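Local coordinates for protein B-cell differentiation antigen CD72 (Mus musculus, PDB 5B1R) that serves as a B-cell receptor co-receptor, recognising the Sm/RNP self-antigen and recruiting SHP-1 to inhibit signalling, and is represented here by its extracellular C-type lectin-like domain, at residues T22-L26 and E27-K31; S47-Y50 and Y51-S54; V53-S57 and G58-L62. The protein carries 2 engineered substitutions. One frame throughout, in Å; residues are numbered along the deposited sequence. Where two conformers were deposited one is given.

Contact 1. Residues T22-L26 and E27-K31; sequences TLRSL and EESQK. Unlike the reference sequence in segment 22-26: R24 (reference Gly).
E28 O lies oblique to the R24 guanidinium and 3.6 Å from R24 CD, while T22 CB covers one face of the group, offset toward its rim and 3.3 Å above the plane. R24 differs from the reference sequence. Its arm is extended from CG to NE, NH1 bonds to S20 OG, and the guanidinium forms a cation-pi contact with Y32. A water joins R24 NH1 (3.0 Å), T22 O and S29 OG.

S25 is the N-cap of the helix that follows. With chi1 at 64°, OG sits between its own backbone N and carbonyl carbon and takes the N-H of E28 (OG to E28 N 3.0 Å, 161° at the hydrogen). Serine suits this place because its short hydroxyl can satisfy a first-turn amide. S25 O is gripped twice, by S29 N at 2.9 Å and by S29 OG at 2.8 Å, from opposite faces of the carbonyl plane. S29 OG spends its proton there and accepts from the water, giving this buried hydroxyl polar partners. Further on, Q30 N bonds to L26 O at 2.8 Å.

Short strand 23-24 leads through the N-cap S25 into helix 26-35: R24 pairs through its backbone with H109, L26 packs on W70 and L40, and S29 touches W70 and S111.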
loop_
_atom_site.group_PDB
_atom_site.type_symbol
_atom_site.label_atom_id
_atom_site.label_comp_id
_atom_site.label_asym_id
_atom_site.label_seq_id
_atom_site.Cartn_x
_atom_site.Cartn_y
_atom_site.Cartn_z
ATOM N N THR A 22 -6.150 10.870 2.447
ATOM C CA THR A 22 -7.115 10.998 3.541
ATOM C C THR A 22 -6.702 10.133 4.708
ATOM O O THR A 22 -6.420 8.947 4.550
ATOM C CB THR A 22 -8.509 10.547 3.059
ATOM O OG1 THR A 22 -8.850 11.287 1.879
ATOM C CG2 THR A 22 -9.597 10.746 4.127
ATOM N N LEU A 23 -6.698 10.720 5.898
ATOM C CA LEU A 23 -6.313 9.989 7.096
ATOM C C LEU A 23 -7.453 9.075 7.546
ATOM O O LEU A 23 -8.569 9.540 7.805
ATOM C CB LEU A 23 -5.928 10.942 8.235
ATOM C CG LEU A 23 -4.832 11.964 7.922
ATOM C CD1 LEU A 23 -4.496 12.747 9.186
ATOM C CD2 LEU A 23 -3.583 11.315 7.331
ATOM N N ARG A 24 -7.167 7.783 7.678
ATOM C CA ARG A 24 -8.158 6.808 8.131
ATOM C C ARG A 24 -7.481 5.715 8.949
ATOM O O ARG A 24 -6.282 5.479 8.825
ATOM C CB ARG A 24 -8.864 6.119 6.959
ATOM C CG ARG A 24 -9.501 7.022 5.929
ATOM C CD ARG A 24 -10.201 6.183 4.881
ATOM N NE ARG A 24 -10.843 7.006 3.848
ATOM C CZ ARG A 24 -10.259 7.408 2.732
ATOM N NH1 ARG A 24 -9.007 7.073 2.478
ATOM N NH2 ARG A 24 -10.960 8.154 1.876
ATOM N N SER A 25 -8.270 5.007 9.741
ATOM C CA SER A 25 -7.822 3.752 10.340
ATOM C C SER A 25 -7.555 2.722 9.247
ATOM O O SER A 25 -7.913 2.923 8.081
ATOM C CB SER A 25 -8.901 3.207 11.261
ATOM O OG SER A 25 -10.058 2.878 10.507
ATOM N N LEU A 26 -6.952 1.601 9.621
ATOM C CA LEU A 26 -6.742 0.555 8.642
ATOM C C LEU A 26 -8.074 0.079 8.086
ATOM O O LEU A 26 -8.235 -0.039 6.877
ATOM C CB LEU A 26 -5.894 -0.594 9.218
ATOM C CG LEU A 26 -5.521 -1.728 8.236
ATOM C CD1 LEU A 26 -6.653 -2.723 7.949
ATOM C CD2 LEU A 26 -4.932 -1.186 6.933
ATOM N N GLU A 27 -9.016 -0.215 8.984
ATOM C CA GLU A 27 -10.305 -0.745 8.568
ATOM C C GLU A 27 -11.006 0.222 7.624
ATOM O O GLU A 27 -11.585 -0.201 6.615
ATOM C CB GLU A 27 -11.173 -1.005 9.798
ATOM C CG GLU A 27 -12.617 -1.375 9.531
ATOM C CD GLU A 27 -13.349 -1.740 10.810
ATOM O OE1 GLU A 27 -12.984 -2.760 11.430
ATOM O OE2 GLU A 27 -14.278 -1.006 11.207
ATOM N N GLU A 28 -10.970 1.518 7.940
ATOM C CA GLU A 28 -11.642 2.478 7.064
ATOM C C GLU A 28 -10.883 2.641 5.739
ATOM O O GLU A 28 -11.500 2.882 4.696
ATOM C CB GLU A 28 -11.867 3.805 7.796
ATOM C CG GLU A 28 -12.948 3.718 8.879
ATOM C CD GLU A 28 -14.319 3.373 8.325
ATOM O OE1 GLU A 28 -14.738 4.017 7.350
ATOM O OE2 GLU A 28 -14.984 2.472 8.891
ATOM N N SER A 29 -9.557 2.487 5.765
ATOM C CA SER A 29 -8.778 2.493 4.523
ATOM C C SER A 29 -9.151 1.284 3.650
ATOM O O SER A 29 -9.331 1.410 2.433
ATOM C CB SER A 29 -7.271 2.493 4.828
ATOM O OG SER A 29 -6.876 3.650 5.562
ATOM N N GLN A 30 -9.266 0.112 4.269
ATOM C CA GLN A 30 -9.696 -1.083 3.544
ATOM C C GLN A 30 -11.074 -0.895 2.915
ATOM O O GLN A 30 -11.278 -1.193 1.736
ATOM C CB GLN A 30 -9.690 -2.306 4.457
ATOM C CG GLN A 30 -9.998 -3.594 3.719
ATOM C CD GLN A 30 -9.825 -4.813 4.593
ATOM O OE1 GLN A 30 -10.015 -4.752 5.807
ATOM N NE2 GLN A 30 -9.460 -5.931 3.979
ATOM N N LYS A 31 -12.003 -0.341 3.685
ATOM C CA LYS A 31 -13.345 -0.107 3.174
ATOM C C LYS A 31 -13.315 0.888 2.020
ATOM O O LYS A 31 -14.039 0.731 1.029
ATOM C CB LYS A 31 -14.244 0.388 4.296
ATOM C CG LYS A 31 -14.662 -0.721 5.246
ATOM C CD LYS A 31 -15.237 -0.195 6.565
ATOM C CE LYS A 31 -16.645 0.364 6.412
ATOM N NZ LYS A 31 -16.690 1.713 5.779
HETATM O O HOH W 1 -6.706 6.178 4.108
#

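Contact 2. Residues S47-Y50 and Y51-S54; sequences SKYY and YEVS
The chain reverses in a type I beta turn from Y49 to E52, closed by E52 N to Y49 O at 3.0 Å. From its last residue, the E52 side chain turns back to the residue before the turn: its OE1 accepts from K48 N at 2.7 Å, on the anti side of the carboxylate and somewhat out of its plane, with a weak bond from Y49 N. A glutamate suits the spot, being long enough to bring a carboxylate to two successive amides. Its other oxygen, OE2, lies at the edge of the Y49 ring, 3.7 Å from CD2.

This turn belongs to the loop between strand 39-40 and helix 57-60 of the C-type lectin-like domain, where Y49, Y50 and Y51 form an aromatic cluster. Tyrosine supplies a broad ring for such packing and a hydroxyl suited to the surface. Y51 directs its edge at the face of Y50 in a T-shaped pair, centroids 5.2 Å apart and planes at 85°. A chi1 of 70° puts the Y50 ring against the next amide, CG 3.2 Å from Y51 N. Y49 and Y51 point the same way with planes only 16° apart, yet slid until the rings barely overlap; instead Y49 CB lies over the Y51 face in a CH-pi contact, 4.1 Å from the centroid. Y50 also packs on W77.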
loop_
_atom_site.group_PDB
_atom_site.type_symbol
_atom_site.label_atom_id
_atom_site.label_comp_id
_atom_site.label_asym_id
_atom_site.label_seq_id
_atom_site.Cartn_x
_atom_site.Cartn_y
_atom_site.Cartn_z
ATOM N N SER A 47 10.603 -10.203 0.273
ATOM C CA SER A 47 10.952 -9.811 1.632
ATOM C C SER A 47 11.715 -10.946 2.291
ATOM O O SER A 47 11.264 -12.091 2.295
ATOM C CB SER A 47 9.710 -9.463 2.454
ATOM O OG SER A 47 8.810 -10.556 2.534
ATOM N N LYS A 48 12.900 -10.643 2.794
ATOM C CA LYS A 48 13.685 -11.642 3.511
ATOM C C LYS A 48 13.470 -11.528 5.011
ATOM O O LYS A 48 13.619 -12.513 5.736
ATOM C CB LYS A 48 15.173 -11.502 3.190
ATOM C CG LYS A 48 16.036 -12.572 3.851
ATOM C CD LYS A 48 17.472 -12.448 3.415
ATOM C CE LYS A 48 18.333 -13.511 4.083
ATOM N NZ LYS A 48 19.769 -13.373 3.726
ATOM N N TYR A 49 13.147 -10.318 5.470
ATOM C CA TYR A 49 12.883 -10.052 6.879
ATOM C C TYR A 49 11.596 -9.266 6.976
ATOM O O TYR A 49 11.176 -8.641 6.005
ATOM C CB TYR A 49 14.030 -9.251 7.507
ATOM C CG TYR A 49 15.368 -9.947 7.401
ATOM C CD1 TYR A 49 15.637 -11.087 8.144
ATOM C CD2 TYR A 49 16.344 -9.484 6.530
ATOM C CE1 TYR A 49 16.857 -11.735 8.041
ATOM C CE2 TYR A 49 17.567 -10.125 6.421
ATOM C CZ TYR A 49 17.813 -11.247 7.174
ATOM O OH TYR A 49 19.025 -11.880 7.051
ATOM N N TYR A 50 10.993 -9.281 8.156
ATOM C CA TYR A 50 9.633 -8.773 8.312
ATOM C C TYR A 50 9.495 -7.298 7.941
ATOM O O TYR A 50 8.416 -6.875 7.527
ATOM C CB TYR A 50 9.127 -8.992 9.750
ATOM C CG TYR A 50 9.824 -8.118 10.778
ATOM C CD1 TYR A 50 9.347 -6.844 11.074
ATOM C CD2 TYR A 50 10.965 -8.563 11.440
ATOM C CE1 TYR A 50 9.997 -6.030 11.981
ATOM C CE2 TYR A 50 11.622 -7.751 12.369
ATOM C CZ TYR A 50 11.122 -6.491 12.637
ATOM O OH TYR A 50 11.751 -5.670 13.548
ATOM N N TYR A 51 10.564 -6.519 8.108
ATOM C CA TYR A 51 10.491 -5.071 7.889
ATOM C C TYR A 51 10.795 -4.676 6.450
ATOM O O TYR A 51 10.684 -3.497 6.088
ATOM C CB TYR A 51 11.456 -4.339 8.834
ATOM C CG TYR A 51 12.881 -4.854 8.731
ATOM C CD1 TYR A 51 13.707 -4.472 7.674
ATOM C CD2 TYR A 51 13.393 -5.749 9.669
ATOM C CE1 TYR A 51 15.001 -4.960 7.552
ATOM C CE2 TYR A 51 14.689 -6.240 9.552
ATOM C CZ TYR A 51 15.485 -5.836 8.492
ATOM O OH TYR A 51 16.774 -6.312 8.368
ATOM N N GLU A 52 11.216 -5.636 5.627
ATOM C CA GLU A 52 11.617 -5.305 4.265
ATOM C C GLU A 52 10.430 -5.115 3.349
ATOM O O GLU A 52 9.516 -5.932 3.344
ATOM C CB GLU A 52 12.481 -6.411 3.676
ATOM C CG GLU A 52 13.867 -6.460 4.260
ATOM C CD GLU A 52 14.781 -7.422 3.539
ATOM O OE1 GLU A 52 14.285 -8.347 2.863
ATOM O OE2 GLU A 52 16.009 -7.248 3.647
ATOM N N VAL A 53 10.472 -4.064 2.532
ATOM C CA VAL A 53 9.462 -3.885 1.500
ATOM C C VAL A 53 10.145 -3.338 0.260
ATOM O O VAL A 53 11.079 -2.554 0.350
ATOM C CB VAL A 53 8.322 -2.944 1.999
ATOM C CG1 VAL A 53 8.793 -1.523 2.200
ATOM C CG2 VAL A 53 7.157 -2.974 1.057
ATOM N N SER A 54 9.705 -3.801 -0.898
ATOM C CA SER A 54 10.229 -3.326 -2.170
ATOM C C SER A 54 9.062 -2.734 -2.946
ATOM O O SER A 54 8.112 -3.445 -3.262
ATOM C CB SER A 54 10.806 -4.497 -2.948
ATOM O OG SER A 54 11.161 -4.083 -4.249
HETATM O O HOH W 2 7.777 -7.303 4.920
#

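Contact 3. Residues V53-S57 and G58-L62; sequences VSLPS and GLEEL
Short helix 57-60 of the C-type lectin-like domain begins here, with P56 at its N-cap position and L55 leading into it. Proline suits the start of a helix, since it brings no N-H that would need a carbonyl from a preceding turn, and its own carbonyl is well used: P56 O accepts E60 N at 2.9 Å in a nearly straight bond (172° at the hydrogen) and, weakly, L59 N at 3.1 Å. E61 N then bonds to S57 O at 3.0 Å, continuing the helical pattern.

P56 CG lies 4.2 Å from L59 CB. L59, a buried apolar residue, packs further on I10, F17, I19 and F43, while P56 touches Y12 and F17, so this end of the helix rests against strands 10-12 and 15-21. E60 and L55 cross at about a right angle. E60 reaches L55 because its chain is extended and CG stands opposite the backbone N (chi1 -178°); a carboxylate suits the place because OE1 accepts from two waters, one accepting from L55 N, the other donating to L55 O. That same OE1 lies 3.7 Å from L55 CB.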
loop_
_atom_site.group_PDB
_atom_site.type_symbol
_atom_site.label_atom_id
_atom_site.label_comp_id
_atom_site.label_asym_id
_atom_site.label_seq_id
_atom_site.Cartn_x
_atom_site.Cartn_y
_atom_site.Cartn_z
ATOM N N VAL A 53 10.472 -4.064 2.532
ATOM C CA VAL A 53 9.462 -3.885 1.500
ATOM C C VAL A 53 10.145 -3.338 0.260
ATOM O O VAL A 53 11.079 -2.554 0.350
ATOM C CB VAL A 53 8.322 -2.944 1.999
ATOM C CG1 VAL A 53 8.793 -1.523 2.200
ATOM C CG2 VAL A 53 7.157 -2.974 1.057
ATOM N N SER A 54 9.705 -3.801 -0.898
ATOM C CA SER A 54 10.229 -3.326 -2.170
ATOM C C SER A 54 9.062 -2.734 -2.946
ATOM O O SER A 54 8.112 -3.445 -3.262
ATOM C CB SER A 54 10.806 -4.497 -2.948
ATOM O OG SER A 54 11.161 -4.083 -4.249
ATOM N N LEU A 55 9.147 -1.437 -3.238
ATOM C CA LEU A 55 8.080 -0.703 -3.914
ATOM C C LEU A 55 8.491 -0.396 -5.343
ATOM O O LEU A 55 9.671 -0.184 -5.608
ATOM C CB LEU A 55 7.849 0.632 -3.206
ATOM C CG LEU A 55 7.547 0.562 -1.704
ATOM C CD1 LEU A 55 7.548 1.951 -1.095
ATOM C CD2 LEU A 55 6.199 -0.103 -1.463
ATOM N N PRO A 56 7.520 -0.316 -6.265
ATOM C CA PRO A 56 7.860 0.157 -7.614
ATOM C C PRO A 56 8.255 1.629 -7.572
ATOM O O PRO A 56 7.685 2.406 -6.791
ATOM C CB PRO A 56 6.569 -0.046 -8.407
ATOM C CG PRO A 56 5.547 -0.387 -7.470
ATOM C CD PRO A 56 6.099 -0.664 -6.121
ATOM N N SER A 57 9.236 2.013 -8.381
ATOM C CA SER A 57 9.758 3.375 -8.362
ATOM C C SER A 57 8.690 4.433 -8.593
ATOM O O SER A 57 8.702 5.493 -7.960
ATOM C CB SER A 57 10.841 3.540 -9.423
ATOM O OG SER A 57 11.923 2.661 -9.187
ATOM N N GLY A 58 7.769 4.154 -9.517
ATOM C CA GLY A 58 6.771 5.152 -9.862
ATOM C C GLY A 58 5.898 5.502 -8.677
ATOM O O GLY A 58 5.470 6.647 -8.527
ATOM N N LEU A 59 5.625 4.505 -7.839
ATOM C CA LEU A 59 4.862 4.727 -6.622
ATOM C C LEU A 59 5.733 5.388 -5.550
ATOM O O LEU A 59 5.337 6.397 -4.940
ATOM C CB LEU A 59 4.287 3.402 -6.101
ATOM C CG LEU A 59 3.608 3.459 -4.732
ATOM C CD1 LEU A 59 2.368 4.342 -4.726
ATOM C CD2 LEU A 59 3.265 2.041 -4.309
ATOM N N GLU A 60 6.911 4.813 -5.298
ATOM C CA GLU A 60 7.764 5.270 -4.214
ATOM C C GLU A 60 8.070 6.758 -4.343
ATOM O O GLU A 60 8.052 7.492 -3.355
ATOM C CB GLU A 60 9.047 4.441 -4.195
ATOM C CG GLU A 60 9.978 4.809 -3.054
ATOM C CD GLU A 60 11.094 3.809 -2.815
ATOM O OE1 GLU A 60 10.999 2.649 -3.292
ATOM O OE2 GLU A 60 12.061 4.180 -2.112
ATOM N N GLU A 61 8.306 7.214 -5.571
ATOM C CA GLU A 61 8.697 8.597 -5.797
ATOM C C GLU A 61 7.592 9.602 -5.525
ATOM O O GLU A 61 7.878 10.789 -5.357
ATOM C CB GLU A 61 9.204 8.771 -7.220
ATOM C CG GLU A 61 10.524 8.062 -7.478
ATOM C CD GLU A 61 11.049 8.275 -8.894
ATOM O OE1 GLU A 61 11.969 7.528 -9.295
ATOM O OE2 GLU A 61 10.549 9.182 -9.604
ATOM N N LEU A 62 6.346 9.137 -5.463
ATOM C CA LEU A 62 5.205 10.008 -5.181
ATOM C C LEU A 62 4.752 9.988 -3.722
ATOM O O LEU A 62 3.869 10.749 -3.331
ATOM C CB LEU A 62 4.032 9.673 -6.104
ATOM C CG LEU A 62 4.289 10.092 -7.554
ATOM C CD1 LEU A 62 3.218 9.512 -8.466
ATOM C CD2 LEU A 62 4.297 11.607 -7.650
HETATM O O HOH W 3 11.392 0.130 -2.387
HETATM O O HOH W 4 11.678 1.892 -5.819
#

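From the N terminus, contact 1 comes first: it turns strand 23-24 into helix 26-35 and ties this join to strands 69-70 and 109-119. After strand 39-40 the chain enters a long loop, where contact 2 closes a turn whose Y50 touches W77. Contact 3 follows at once, sharing V53 and S54 with contact 2, and leads the loop into helix 57-60 against strands 10-12 and 15-21. Contact 1 closes before the others open, and contact 3 begins on the segment where contact 2 ends; none crosses another. Contact 1 sits on the opposite side of the chain's centre from the other two, its centre about 23 Å from that of contact 2 and 21 Å from that of contact 3.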